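Local coordinates for protein CalsepRRP (PDB 1JY5) that is an RNase-related protein of the RNase T2 family and may share the family's RNA binding, though a ribonuclease activity of its own is not established, at residues T13-E18 and V36-T41; T28-R33 and Y78-S83; Y130-I135 and S160-T165; P166-K171 and S196-L201; S172-Q177 and S203-N208. One frame throughout, in Å; residues are numbered along the deposited sequence.

Contact 1: T13-E18 and V36-T41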
# COMPACT_ATOMS: atom_id res chain seq x y z
N THR A 13 -2.12 1.18 3.23
CA THR A 13 -3.15 0.77 4.16
C THR A 13 -3.23 1.72 5.35
O THR A 13 -2.21 2.10 5.92
CB THR A 13 -2.86 -0.64 4.70
OG1 THR A 13 -2.74 -1.55 3.61
CG2 THR A 13 -3.98 -1.10 5.62
N TRP A 14 -4.45 2.11 5.73
CA TRP A 14 -4.62 2.98 6.88
C TRP A 14 -4.62 2.04 8.08
O TRP A 14 -5.56 1.27 8.29
CB TRP A 14 -5.93 3.76 6.79
CG TRP A 14 -6.13 4.70 7.95
CD1 TRP A 14 -6.93 4.51 9.04
CD2 TRP A 14 -5.47 5.96 8.17
NE1 TRP A 14 -6.82 5.56 9.92
CE2 TRP A 14 -5.92 6.47 9.41
CE3 TRP A 14 -4.53 6.70 7.43
CZ2 TRP A 14 -5.47 7.69 9.92
CZ3 TRP A 14 -4.09 7.91 7.95
CH2 TRP A 14 -4.56 8.39 9.18
N SER A 15 -3.55 2.08 8.87
CA SER A 15 -3.39 1.19 10.02
C SER A 15 -4.56 1.19 11.00
O SER A 15 -4.91 0.14 11.55
CB SER A 15 -2.09 1.53 10.78
OG SER A 15 -2.21 2.76 11.47
N GLY A 16 -5.16 2.36 11.20
CA GLY A 16 -6.27 2.47 12.13
C GLY A 16 -7.49 1.66 11.72
O GLY A 16 -8.21 1.13 12.56
N THR A 17 -7.73 1.55 10.42
CA THR A 17 -8.88 0.82 9.92
C THR A 17 -8.63 -0.69 9.93
O THR A 17 -9.57 -1.49 9.91
CB THR A 17 -9.23 1.28 8.50
OG1 THR A 17 -9.54 2.67 8.53
CG2 THR A 17 -10.42 0.51 7.95
N GLU A 18 -7.36 -1.07 9.97
CA GLU A 18 -6.99 -2.47 9.97
C GLU A 18 -6.98 -3.02 11.39
O GLU A 18 -6.95 -4.24 11.60
CB GLU A 18 -5.60 -2.62 9.34
CG GLU A 18 -5.48 -3.75 8.34
CD GLU A 18 -6.55 -3.70 7.26
OE1 GLU A 18 -6.73 -2.63 6.65
OE2 GLU A 18 -7.20 -4.73 7.03
N VAL A 36 3.54 3.08 17.96
CA VAL A 36 3.49 3.57 16.59
C VAL A 36 2.22 4.38 16.35
O VAL A 36 1.12 3.93 16.68
CB VAL A 36 3.53 2.40 15.57
CG1 VAL A 36 3.46 2.94 14.15
CG2 VAL A 36 4.80 1.58 15.76
N GLU A 37 2.38 5.57 15.77
CA GLU A 37 1.25 6.44 15.48
C GLU A 37 0.42 5.87 14.33
O GLU A 37 0.94 5.18 13.46
CB GLU A 37 1.73 7.85 15.12
CG GLU A 37 0.61 8.80 14.74
CD GLU A 37 1.11 10.14 14.21
OE1 GLU A 37 0.27 10.99 13.84
OE2 GLU A 37 2.34 10.34 14.15
N THR A 38 -0.87 6.17 14.34
CA THR A 38 -1.76 5.70 13.30
C THR A 38 -1.44 6.43 12.00
O THR A 38 -1.17 7.63 12.00
CB THR A 38 -3.22 5.95 13.70
OG1 THR A 38 -3.48 5.27 14.94
CG2 THR A 38 -4.17 5.42 12.63
N GLY A 39 -1.46 5.70 10.88
CA GLY A 39 -1.17 6.32 9.60
C GLY A 39 -1.09 5.29 8.49
O GLY A 39 -1.42 4.12 8.69
N PHE A 40 -0.66 5.72 7.30
CA PHE A 40 -0.56 4.80 6.17
C PHE A 40 0.72 3.99 6.18
O PHE A 40 1.80 4.52 6.45
CB PHE A 40 -0.62 5.56 4.84
CG PHE A 40 -1.99 6.03 4.46
CD1 PHE A 40 -2.33 7.38 4.58
CD2 PHE A 40 -2.94 5.13 4.00
CE1 PHE A 40 -3.60 7.82 4.23
CE2 PHE A 40 -4.22 5.57 3.65
CZ PHE A 40 -4.55 6.92 3.77
N THR A 41 0.60 2.69 5.90
CA THR A 41 1.75 1.82 5.77
C THR A 41 1.60 1.14 4.42
O THR A 41 0.54 1.20 3.79
CB THR A 41 1.84 0.72 6.88
OG1 THR A 41 0.64 -0.07 6.88
CG2 THR A 41 2.06 1.34 8.25
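Trp-14 points the edge of its indole at the face of Phe-40. The two form a T-shaped pair, with planes 74° apart. Trp-14 CE3 stands 3.5 Å above the phenyl plane, over its centre. One face of the indole is covered by Gly-39, whose CA makes a CH-pi contact 4.0 Å from the centroid of the Trp-14 six-membered ring. Thr-38 CG2 comes in obliquely, 3.8 Å from Trp-14 CZ2. The indole reaches these partners because CG is anti to the backbone N (chi1 -179°). Its NE1 donates to Pro-205 O.

The backbones make an antiparallel pair. Thr-13 N donates to Thr-41 O at 2.7 Å, and Thr-41 N returns a bond to Thr-13 O at 2.9 Å. Trp-14 and Phe-40 are the next, non-hydrogen-bonded pair, with both rings on the same face. Beyond it Ser-15 N donates to Gly-39 O at 3.0 Å. The Ser-15 hydroxyl oxygen, OG, accepts from Gly-39 N at 3.1 Å. Phe-40 also packs on helix 132-137. This is the end of the antiparallel pairing of strands 7-14 and 40-48, part of the main sheet in this RNase T2 fold.

Contact 2: T28-R33 and Y78-S83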
# COMPACT_ATOMS: atom_id res chain seq x y z
N THR A 28 3.85 -10.77 14.79
CA THR A 28 3.71 -10.36 13.40
C THR A 28 2.66 -9.26 13.26
O THR A 28 2.79 -8.38 12.41
CB THR A 28 3.29 -11.56 12.52
OG1 THR A 28 4.29 -12.59 12.61
CG2 THR A 28 3.16 -11.13 11.07
N ASN A 29 1.62 -9.32 14.09
CA ASN A 29 0.54 -8.33 14.03
C ASN A 29 0.99 -6.97 14.55
O ASN A 29 1.41 -6.84 15.70
CB ASN A 29 -0.66 -8.81 14.84
CG ASN A 29 -1.94 -8.11 14.45
OD1 ASN A 29 -1.95 -6.90 14.20
ND2 ASN A 29 -3.03 -8.86 14.39
N ALA A 30 0.90 -5.95 13.71
CA ALA A 30 1.32 -4.61 14.11
C ALA A 30 0.26 -3.86 14.92
O ALA A 30 0.52 -2.76 15.39
CB ALA A 30 1.71 -3.80 12.87
N CYS A 31 -0.93 -4.43 15.06
CA CYS A 31 -1.99 -3.77 15.81
C CYS A 31 -1.68 -3.59 17.30
O CYS A 31 -2.29 -2.76 17.97
CB CYS A 31 -3.31 -4.54 15.67
SG CYS A 31 -4.07 -4.45 14.02
N SER A 32 -0.73 -4.36 17.82
CA SER A 32 -0.38 -4.27 19.23
C SER A 32 0.63 -3.16 19.53
O SER A 32 0.78 -2.74 20.68
CB SER A 32 0.19 -5.61 19.71
OG SER A 32 1.36 -5.94 18.98
N ARG A 33 1.31 -2.68 18.49
CA ARG A 33 2.31 -1.63 18.65
C ARG A 33 1.71 -0.25 18.88
O ARG A 33 1.66 0.58 17.98
CB ARG A 33 3.22 -1.63 17.43
CG ARG A 33 3.75 -3.02 17.11
CD ARG A 33 4.49 -3.10 15.79
NE ARG A 33 4.71 -4.50 15.41
CZ ARG A 33 5.30 -4.90 14.29
NH1 ARG A 33 5.74 -4.01 13.41
NH2 ARG A 33 5.44 -6.19 14.05
N TYR A 78 7.26 0.02 8.26
CA TYR A 78 6.43 0.66 7.23
C TYR A 78 5.69 -0.28 6.29
O TYR A 78 4.86 0.17 5.50
CB TYR A 78 7.30 1.64 6.45
CG TYR A 78 7.96 2.64 7.37
CD1 TYR A 78 9.32 2.56 7.67
CD2 TYR A 78 7.22 3.66 7.96
CE1 TYR A 78 9.92 3.46 8.55
CE2 TYR A 78 7.80 4.57 8.83
CZ TYR A 78 9.15 4.46 9.13
OH TYR A 78 9.73 5.37 9.98
N TRP A 79 5.99 -1.57 6.38
CA TRP A 79 5.32 -2.57 5.56
C TRP A 79 4.89 -3.73 6.47
O TRP A 79 5.13 -4.90 6.16
CB TRP A 79 6.26 -3.09 4.47
CG TRP A 79 5.55 -3.76 3.33
CD1 TRP A 79 4.42 -4.52 3.39
CD2 TRP A 79 5.93 -3.73 1.95
NE1 TRP A 79 4.07 -4.96 2.14
CE2 TRP A 79 4.98 -4.49 1.23
CE3 TRP A 79 6.98 -3.12 1.25
CZ2 TRP A 79 5.06 -4.67 -0.16
CZ3 TRP A 79 7.06 -3.30 -0.13
CH2 TRP A 79 6.10 -4.07 -0.82
N PRO A 80 4.25 -3.43 7.62
CA PRO A 80 3.83 -4.50 8.52
C PRO A 80 2.57 -5.24 8.08
O PRO A 80 1.87 -4.81 7.17
CB PRO A 80 3.58 -3.77 9.85
CG PRO A 80 4.22 -2.43 9.67
CD PRO A 80 4.01 -2.11 8.23
N SER A 81 2.28 -6.34 8.77
CA SER A 81 1.09 -7.13 8.53
C SER A 81 0.14 -6.79 9.69
O SER A 81 0.60 -6.48 10.79
CB SER A 81 1.44 -8.62 8.56
OG SER A 81 0.30 -9.42 8.33
N TYR A 82 -1.17 -6.82 9.44
CA TYR A 82 -2.14 -6.51 10.50
C TYR A 82 -3.04 -7.71 10.82
O TYR A 82 -4.24 -7.54 11.07
CB TYR A 82 -3.01 -5.31 10.11
CG TYR A 82 -2.26 -4.02 9.94
CD1 TYR A 82 -1.81 -3.62 8.69
CD2 TYR A 82 -1.96 -3.21 11.04
CE1 TYR A 82 -1.07 -2.45 8.53
CE2 TYR A 82 -1.21 -2.04 10.89
CZ TYR A 82 -0.77 -1.67 9.63
OH TYR A 82 -0.01 -0.53 9.47
N SER A 83 -2.45 -8.90 10.82
CA SER A 83 -3.20 -10.12 11.10
C SER A 83 -2.22 -11.24 11.48
O SER A 83 -1.03 -11.14 11.19
CB SER A 83 -4.00 -10.53 9.86
OG SER A 83 -4.93 -11.56 10.16
O HOH W 1 4.34 -7.48 10.50
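Asn-29 heads an Asx turn and lays its amide along the backbone of Tyr-82 and Ser-83. Residues 28-33 lie in the loop before strand 40-48, residues 78-83 in the loop after helix 72-78. The Asn-29 CB leads to a CG that is anti to the backbone N (chi1 -160°), and this carries the amide across to the other loop. CG lies 3.7 Å from Ser-83 N. One branch, OD1, rests 3.6 Å from Tyr-82 C and accepts a bond from Cys-31 N at 2.8 Å. That donor is tilted 24° from the carbonyl plane. The other branch, ND2, ends 3.5 Å from Ser-83 CA. With an alanine at this position, Cys-31 N is likely to lose its acceptor and the turn to be held less firmly.

Within the turn, Ala-30 N donates to Ser-81 O, the one direct hydrogen bond between the two loops. Water 1 adds a second link: it donates to Thr-28 O and accepts from Ser-81 N. Ala-30 CB points at the partner loop and meets Pro-80 CB at 3.6 Å. The same methyl also touches the Tyr-82 ring obliquely.

Arg-33 extends past Pro-80 with one guanidinium face over Ala-30 CA. Its NH1 donates to Ser-76 O, which ties the loop to helix 72-78, and its NH2 to Pro-27 O just before the segment. Tyr-82 OH is hydrogen-bonded to Thr-41 OG1, which anchors the ring to strand 40-48. Cys-31 is fixed by its disulfide to Cys-19. Its SG makes a sulfur-aromatic contact at the edge of the Tyr-82 ring, 3.9 Å from CD2.

Contact 3: Y130-I135 and S160-T165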
# COMPACT_ATOMS: atom_id res chain seq x y z
N TYR A 130 6.53 10.31 -1.08
CA TYR A 130 5.16 10.83 -1.07
C TYR A 130 4.42 10.41 0.19
O TYR A 130 3.65 9.45 0.18
CB TYR A 130 4.40 10.34 -2.31
CG TYR A 130 5.04 10.74 -3.61
CD1 TYR A 130 5.81 9.84 -4.35
CD2 TYR A 130 4.89 12.04 -4.11
CE1 TYR A 130 6.41 10.21 -5.55
CE2 TYR A 130 5.49 12.42 -5.31
CZ TYR A 130 6.25 11.50 -6.02
OH TYR A 130 6.84 11.87 -7.20
N ASN A 131 4.66 11.14 1.27
CA ASN A 131 4.03 10.85 2.55
C ASN A 131 2.57 11.28 2.51
O ASN A 131 2.25 12.45 2.73
CB ASN A 131 4.75 11.59 3.67
CG ASN A 131 4.31 11.13 5.04
OD1 ASN A 131 3.15 10.74 5.24
ND2 ASN A 131 5.22 11.18 6.00
N ILE A 132 1.69 10.33 2.23
CA ILE A 132 0.27 10.64 2.15
C ILE A 132 -0.29 11.03 3.52
O ILE A 132 -1.18 11.87 3.61
CB ILE A 132 -0.51 9.44 1.60
CG1 ILE A 132 0.11 9.01 0.26
CG2 ILE A 132 -1.97 9.81 1.41
CD1 ILE A 132 0.21 10.15 -0.77
N SER A 133 0.25 10.43 4.58
CA SER A 133 -0.21 10.74 5.93
C SER A 133 0.06 12.21 6.26
O SER A 133 -0.75 12.86 6.91
CB SER A 133 0.50 9.84 6.95
OG SER A 133 0.19 8.47 6.71
N GLU A 134 1.20 12.71 5.79
CA GLU A 134 1.59 14.10 6.02
C GLU A 134 0.73 15.05 5.19
O GLU A 134 0.37 16.14 5.64
CB GLU A 134 3.07 14.31 5.67
CG GLU A 134 3.55 15.75 5.83
CD GLU A 134 5.00 15.95 5.39
OE1 GLU A 134 5.89 15.26 5.94
OE2 GLU A 134 5.24 16.79 4.50
N ILE A 135 0.41 14.64 3.97
CA ILE A 135 -0.42 15.47 3.10
C ILE A 135 -1.80 15.66 3.71
O ILE A 135 -2.35 16.76 3.70
CB ILE A 135 -0.56 14.84 1.70
CG1 ILE A 135 0.78 14.94 0.96
CG2 ILE A 135 -1.67 15.54 0.92
CD1 ILE A 135 0.79 14.25 -0.40
N SER A 160 -4.41 17.90 -5.04
CA SER A 160 -3.70 19.17 -5.17
C SER A 160 -2.22 19.06 -4.81
O SER A 160 -1.41 19.85 -5.28
CB SER A 160 -4.38 20.25 -4.31
OG SER A 160 -4.33 19.95 -2.93
N ALA A 161 -1.86 18.08 -3.99
CA ALA A 161 -0.46 17.91 -3.60
C ALA A 161 0.33 17.07 -4.61
O ALA A 161 1.50 17.34 -4.85
CB ALA A 161 -0.37 17.27 -2.21
N LEU A 162 -0.31 16.06 -5.21
CA LEU A 162 0.38 15.19 -6.16
C LEU A 162 0.13 15.53 -7.63
O LEU A 162 0.91 15.16 -8.50
CB LEU A 162 -0.04 13.73 -5.92
CG LEU A 162 0.11 13.22 -4.48
CD1 LEU A 162 -0.35 11.77 -4.38
CD2 LEU A 162 1.56 13.35 -4.03
N ARG A 163 -0.97 16.23 -7.90
CA ARG A 163 -1.33 16.61 -9.26
C ARG A 163 -1.91 15.40 -9.99
O ARG A 163 -2.05 15.39 -11.21
CB ARG A 163 -0.11 17.18 -10.01
CG ARG A 163 0.47 18.43 -9.34
CD ARG A 163 1.88 18.74 -9.84
NE ARG A 163 2.47 19.88 -9.13
CZ ARG A 163 3.76 20.22 -9.17
NH1 ARG A 163 4.61 19.50 -9.89
NH2 ARG A 163 4.19 21.28 -8.50
N VAL A 164 -2.21 14.36 -9.23
CA VAL A 164 -2.84 13.16 -9.78
C VAL A 164 -3.94 12.74 -8.80
O VAL A 164 -3.88 13.05 -7.60
CB VAL A 164 -1.84 11.99 -10.01
CG1 VAL A 164 -0.92 12.32 -11.17
CG2 VAL A 164 -1.03 11.71 -8.74
N THR A 165 -4.93 12.03 -9.30
CA THR A 165 -6.04 11.61 -8.46
C THR A 165 -5.83 10.21 -7.92
O THR A 165 -5.56 9.27 -8.67
CB THR A 165 -7.37 11.71 -9.25
OG1 THR A 165 -7.54 13.06 -9.70
CG2 THR A 165 -8.55 11.32 -8.36
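Leu-162, in the last turn of helix 151-162, makes an apolar helix-to-helix contact with Ile-132 and Ile-135 of helix 132-137 and packs on Tyr-130 just before it. Both helices belong to the alpha-beta fold of the RNase T2 family. No hydrogen bond joins the two segments.

Leu-162 divides its methyls between partners. CD2 meets Tyr-130 CD2 at 3.6 Å, coming obliquely to the phenol ring, and Ile-135 CD1 at 3.8 Å. CD1 reaches Ile-132 CD1 at 4.0 Å, where the two side chains cross at about a right angle. Ile-135 keeps its chain extended at chi2 (175°), which carries CD1 across to the other helix. Cutting Ile-135 back to an alanine is likely to open a gap beside Leu-162 CD2 and leave the Ala-161 methyl without its partner.

Leu-188 of strand 188-189 touches both Tyr-130 and Leu-162, while Ile-158 touches Ile-132. The start of helix 132-137 is fixed by an N-cap. Asn-131 OD1 accepts from Glu-134 N at 2.8 Å, the donor lying above the carbonyl plane. At the more exposed end of the contact, Ala-161 CB sits against two branches of one residue, 3.7 Å from Ile-135 CD1 and 3.8 Å from Ile-135 CG2.

Contact 4: P166-K171 and S196-L201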
# COMPACT_ATOMS: atom_id res chain seq x y z
N PRO A 166 -5.94 10.05 -6.59
CA PRO A 166 -5.78 8.74 -5.97
C PRO A 166 -7.05 7.92 -6.06
O PRO A 166 -8.11 8.44 -6.40
CB PRO A 166 -5.45 9.10 -4.52
CG PRO A 166 -6.33 10.30 -4.30
CD PRO A 166 -6.09 11.10 -5.57
N VAL A 167 -6.93 6.63 -5.77
CA VAL A 167 -8.08 5.75 -5.76
C VAL A 167 -8.21 5.41 -4.27
O VAL A 167 -7.21 5.11 -3.62
CB VAL A 167 -7.82 4.47 -6.59
CG1 VAL A 167 -9.01 3.52 -6.48
CG2 VAL A 167 -7.61 4.85 -8.07
N VAL A 168 -9.42 5.51 -3.74
CA VAL A 168 -9.64 5.22 -2.32
C VAL A 168 -10.65 4.10 -2.12
O VAL A 168 -11.69 4.06 -2.77
CB VAL A 168 -10.15 6.46 -1.54
CG1 VAL A 168 -10.28 6.11 -0.06
CG2 VAL A 168 -9.19 7.64 -1.72
N LYS A 169 -10.33 3.18 -1.21
CA LYS A 169 -11.20 2.07 -0.88
C LYS A 169 -11.55 2.19 0.60
O LYS A 169 -10.71 2.58 1.42
CB LYS A 169 -10.50 0.73 -1.13
CG LYS A 169 -9.98 0.54 -2.56
CD LYS A 169 -11.10 0.61 -3.59
CE LYS A 169 -10.60 0.22 -4.98
NZ LYS A 169 -11.67 0.35 -6.00
N CYS A 170 -12.79 1.85 0.94
CA CYS A 170 -13.26 1.94 2.32
C CYS A 170 -13.72 0.62 2.90
O CYS A 170 -14.05 -0.31 2.18
CB CYS A 170 -14.38 2.96 2.44
SG CYS A 170 -13.76 4.66 2.31
N LYS A 171 -13.74 0.58 4.23
CA LYS A 171 -14.18 -0.59 4.97
C LYS A 171 -15.34 -0.10 5.83
O LYS A 171 -15.13 0.51 6.87
CB LYS A 171 -13.04 -1.11 5.84
CG LYS A 171 -13.29 -2.44 6.51
CD LYS A 171 -12.07 -2.84 7.32
CE LYS A 171 -12.24 -4.19 7.99
NZ LYS A 171 -11.04 -4.54 8.80
N SER A 196 -16.39 5.22 -7.69
CA SER A 196 -16.23 5.43 -6.25
C SER A 196 -16.93 4.31 -5.49
O SER A 196 -17.94 3.78 -5.94
CB SER A 196 -16.83 6.77 -5.84
OG SER A 196 -16.16 7.84 -6.47
N THR A 197 -16.39 3.97 -4.33
CA THR A 197 -16.96 2.92 -3.51
C THR A 197 -17.12 3.35 -2.06
O THR A 197 -17.85 2.73 -1.28
CB THR A 197 -16.10 1.65 -3.57
OG1 THR A 197 -14.72 1.99 -3.32
CG2 THR A 197 -16.21 1.00 -4.94
N CYS A 198 -16.44 4.43 -1.69
CA CYS A 198 -16.52 4.95 -0.33
C CYS A 198 -17.76 5.79 -0.13
O CYS A 198 -18.28 6.40 -1.07
CB CYS A 198 -15.31 5.82 -0.01
SG CYS A 198 -13.74 4.98 0.31
N PRO A 199 -18.27 5.84 1.11
CA PRO A 199 -19.46 6.64 1.42
C PRO A 199 -19.06 8.10 1.28
O PRO A 199 -17.87 8.42 1.24
CB PRO A 199 -19.76 6.29 2.87
CG PRO A 199 -19.18 4.93 3.04
CD PRO A 199 -17.89 5.01 2.27
N SER A 200 -20.05 8.99 1.22
CA SER A 200 -19.78 10.42 1.10
C SER A 200 -18.96 10.91 2.29
O SER A 200 -18.12 11.81 2.15
CB SER A 200 -21.09 11.20 1.03
OG SER A 200 -20.83 12.58 0.82
N LEU A 201 -19.22 10.34 3.46
CA LEU A 201 -18.50 10.72 4.68
C LEU A 201 -17.68 9.53 5.16
O LEU A 201 -18.20 8.41 5.26
CB LEU A 201 -19.47 11.16 5.77
CG LEU A 201 -20.26 12.45 5.51
CD1 LEU A 201 -21.18 12.72 6.69
CD2 LEU A 201 -19.30 13.62 5.31
O HOH W 2 -14.00 5.34 -3.21
O HOH W 3 -13.27 3.07 -5.46
O HOH W 4 -14.37 1.09 -1.09
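Val-168, on strand 167-171, begins a contact centred on the disulfide between Cys-170 and Cys-198. The disulfide joins the strand to the loop that leads into strand 201-202. Val-168 CG1 is anti to the backbone N (chi1 -177°) and lies against Cys-198 SG at 3.7 Å. Met-155 of helix 151-162 touches the same valine, and Val-151 of that helix touches Cys-198. The bridge is therefore packed on the helix as well as joined to the strand. Val-168 O takes no direct bond from the loop. It accepts from water 2 at 2.7 Å, and water 2 accepts in turn from Thr-197 N. Water 3 gives the same carbonyl a longer bond.

Lys-169 starts away from the loop, but its chain bends at chi2 and turns back. Its CD passes 3.9 Å from Thr-197 OG1. Its NZ donates to water 3, which is also hydrogen-bonded to Thr-197 OG1. Their polar ends thus meet through water 3. On its other side the lysine backbone is hydrogen-bonded to Glu-176 and Gln-177 of the neighbouring strand.

Cys-170 points at the loop. Its N donates to water 4 at 2.7 Å. Its CB lies 4.1 Å from Pro-199 CD, so the proline borders the bridge. In both cysteines SG is anti to the carbonyl carbon. Cys-170 SG and Cys-198 SG are 2.0 Å apart, with a chi3 of 96°, near the right angle expected of a relaxed disulfide.

Contact 5: S172-Q177 and S203-N208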
# COMPACT_ATOMS: atom_id res chain seq x y z
N SER A 172 -16.56 -0.35 5.35
CA SER A 172 -17.79 0.03 6.03
C SER A 172 -18.04 1.54 6.02
O SER A 172 -19.12 2.00 5.64
CB SER A 172 -17.77 -0.47 7.48
OG SER A 172 -19.00 -0.17 8.13
N ASP A 173 -17.04 2.30 6.46
CA ASP A 173 -17.15 3.75 6.51
C ASP A 173 -15.81 4.42 6.77
O ASP A 173 -15.69 5.64 6.72
CB ASP A 173 -18.13 4.17 7.60
CG ASP A 173 -18.31 5.66 7.67
OD1 ASP A 173 -18.83 6.23 6.68
OD2 ASP A 173 -17.93 6.27 8.69
N ALA A 174 -14.80 3.61 7.06
CA ALA A 174 -13.46 4.11 7.33
C ALA A 174 -12.52 3.90 6.14
O ALA A 174 -12.59 2.87 5.47
CB ALA A 174 -12.89 3.41 8.55
N VAL A 175 -11.65 4.87 5.90
CA VAL A 175 -10.69 4.76 4.80
C VAL A 175 -9.73 3.61 5.11
O VAL A 175 -9.05 3.61 6.14
CB VAL A 175 -9.88 6.06 4.64
CG1 VAL A 175 -8.82 5.89 3.55
CG2 VAL A 175 -10.82 7.20 4.27
N GLU A 176 -9.70 2.62 4.22
CA GLU A 176 -8.83 1.47 4.42
C GLU A 176 -7.61 1.47 3.52
O GLU A 176 -6.51 1.13 3.95
CB GLU A 176 -9.61 0.17 4.20
CG GLU A 176 -8.74 -1.07 4.26
CD GLU A 176 -9.54 -2.36 4.28
OE1 GLU A 176 -10.45 -2.52 3.44
OE2 GLU A 176 -9.25 -3.22 5.14
N GLN A 177 -7.79 1.88 2.26
CA GLN A 177 -6.67 1.87 1.33
C GLN A 177 -6.66 3.05 0.36
O GLN A 177 -7.70 3.50 -0.11
CB GLN A 177 -6.70 0.55 0.54
CG GLN A 177 -5.62 0.38 -0.52
CD GLN A 177 -5.63 -1.02 -1.13
OE1 GLN A 177 -5.28 -2.00 -0.48
NE2 GLN A 177 -6.05 -1.11 -2.39
N SER A 203 -14.07 8.12 7.74
CA SER A 203 -13.26 8.40 8.92
C SER A 203 -11.85 7.84 8.82
O SER A 203 -11.56 6.98 8.00
CB SER A 203 -13.94 7.81 10.16
OG SER A 203 -14.07 6.40 10.03
N LEU A 204 -10.97 8.37 9.66
CA LEU A 204 -9.58 7.92 9.72
C LEU A 204 -9.33 7.48 11.16
O LEU A 204 -8.59 8.12 11.90
CB LEU A 204 -8.64 9.05 9.32
CG LEU A 204 -8.77 9.56 7.88
CD1 LEU A 204 -8.02 10.88 7.72
CD2 LEU A 204 -8.24 8.51 6.91
N PRO A 205 -9.95 6.36 11.57
CA PRO A 205 -9.83 5.81 12.92
C PRO A 205 -8.40 5.59 13.41
O PRO A 205 -7.48 5.37 12.62
CB PRO A 205 -10.62 4.50 12.83
CG PRO A 205 -10.44 4.10 11.39
CD PRO A 205 -10.65 5.41 10.68
N ILE A 206 -8.24 5.64 14.73
CA ILE A 206 -6.95 5.45 15.38
C ILE A 206 -6.85 3.98 15.77
O ILE A 206 -7.87 3.30 15.95
CB ILE A 206 -6.86 6.33 16.66
CG1 ILE A 206 -7.09 7.80 16.29
CG2 ILE A 206 -5.50 6.16 17.32
CD1 ILE A 206 -7.21 8.72 17.49
N LYS A 207 -5.63 3.47 15.89
CA LYS A 207 -5.44 2.07 16.27
C LYS A 207 -5.97 1.79 17.67
O LYS A 207 -6.37 2.71 18.38
CB LYS A 207 -3.96 1.68 16.20
CG LYS A 207 -3.43 1.45 14.80
CD LYS A 207 -2.07 0.76 14.81
CE LYS A 207 -0.95 1.69 15.26
NZ LYS A 207 -1.02 2.05 16.69
N ASN A 208 -5.97 0.52 18.05
CA ASN A 208 -6.45 0.10 19.37
C ASN A 208 -7.90 0.53 19.57
O ASN A 208 -8.20 1.10 20.65
CB ASN A 208 -5.57 0.70 20.47
CG ASN A 208 -4.09 0.49 20.21
OD1 ASN A 208 -3.62 -0.64 20.12
ND2 ASN A 208 -3.35 1.59 20.11
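Ser-203 bridges to Ala-174 through two backbone bonds, and the two chains run in roughly the same direction at the bridge, before the second turns away at Pro-205. Ser-203 N donates to Asp-173 O at 3.1 Å, somewhat bent but in the carbonyl plane. Val-175 N donates to Ser-203 O at 3.0 Å and is straighter (165°). Ser-203 thus spans Ala-174, with one bond to the residue on each side of it. It is a single bridge, not a continued strand. Just beyond it, Glu-176 and Gln-177 both face Lys-169 and make a classic beta bulge in strand 174-182.

The side chains fill in around the bridge. Ala-174 CB touches Ser-203 OG at 3.5 Å and Pro-205 CD at 3.7 Å, so its methyl meets a hydroxyl and a proline ring. Thr-17 packs on both Ala-174 and Pro-205. The hydroxyl sits over the alanine because OG lies between the backbone N and the carbonyl carbon (chi1 61°). Val-175 and Leu-204 lie side by side and point the same way, with Val-175 CB 3.7 Å from Leu-204 CD2. Val-168 backs the valine, and Trp-14 touches the leucine. Asp-173 OD2 stays 4.1 Å from Ser-203 OG, too far for a bond.

The polar work is done by the main chain, and the side chains add mostly aliphatic contact. The bridge probably depends little on side-chain polarity. It attaches the segment after strand 201-202 to the start of strand 174-182, with Val-175 and Leu-204 on one face and Ala-174 with Pro-205 on the other.

Contacts 1 and 5 are the closest pair, with centres about 8 Å apart. They reach neighbouring strands of the main sheet, and Thr-17 OG1 is hydrogen-bonded to Val-175 O between them. Contact 2 lies about 9 Å from contact 1, centre to centre, and joins it through Tyr-82. Contact 3 meets contact 1 where Ser-133 OG is hydrogen-bonded to Phe-40 N, their centres about 16 Å apart. Contact 4 follows contact 3 directly in sequence and pairs with contact 5 in the sheet, about 11 Å between centres. Contacts 2 and 3 are separate, about 8 Å at their nearest atoms. None of the five holds a bound ligand.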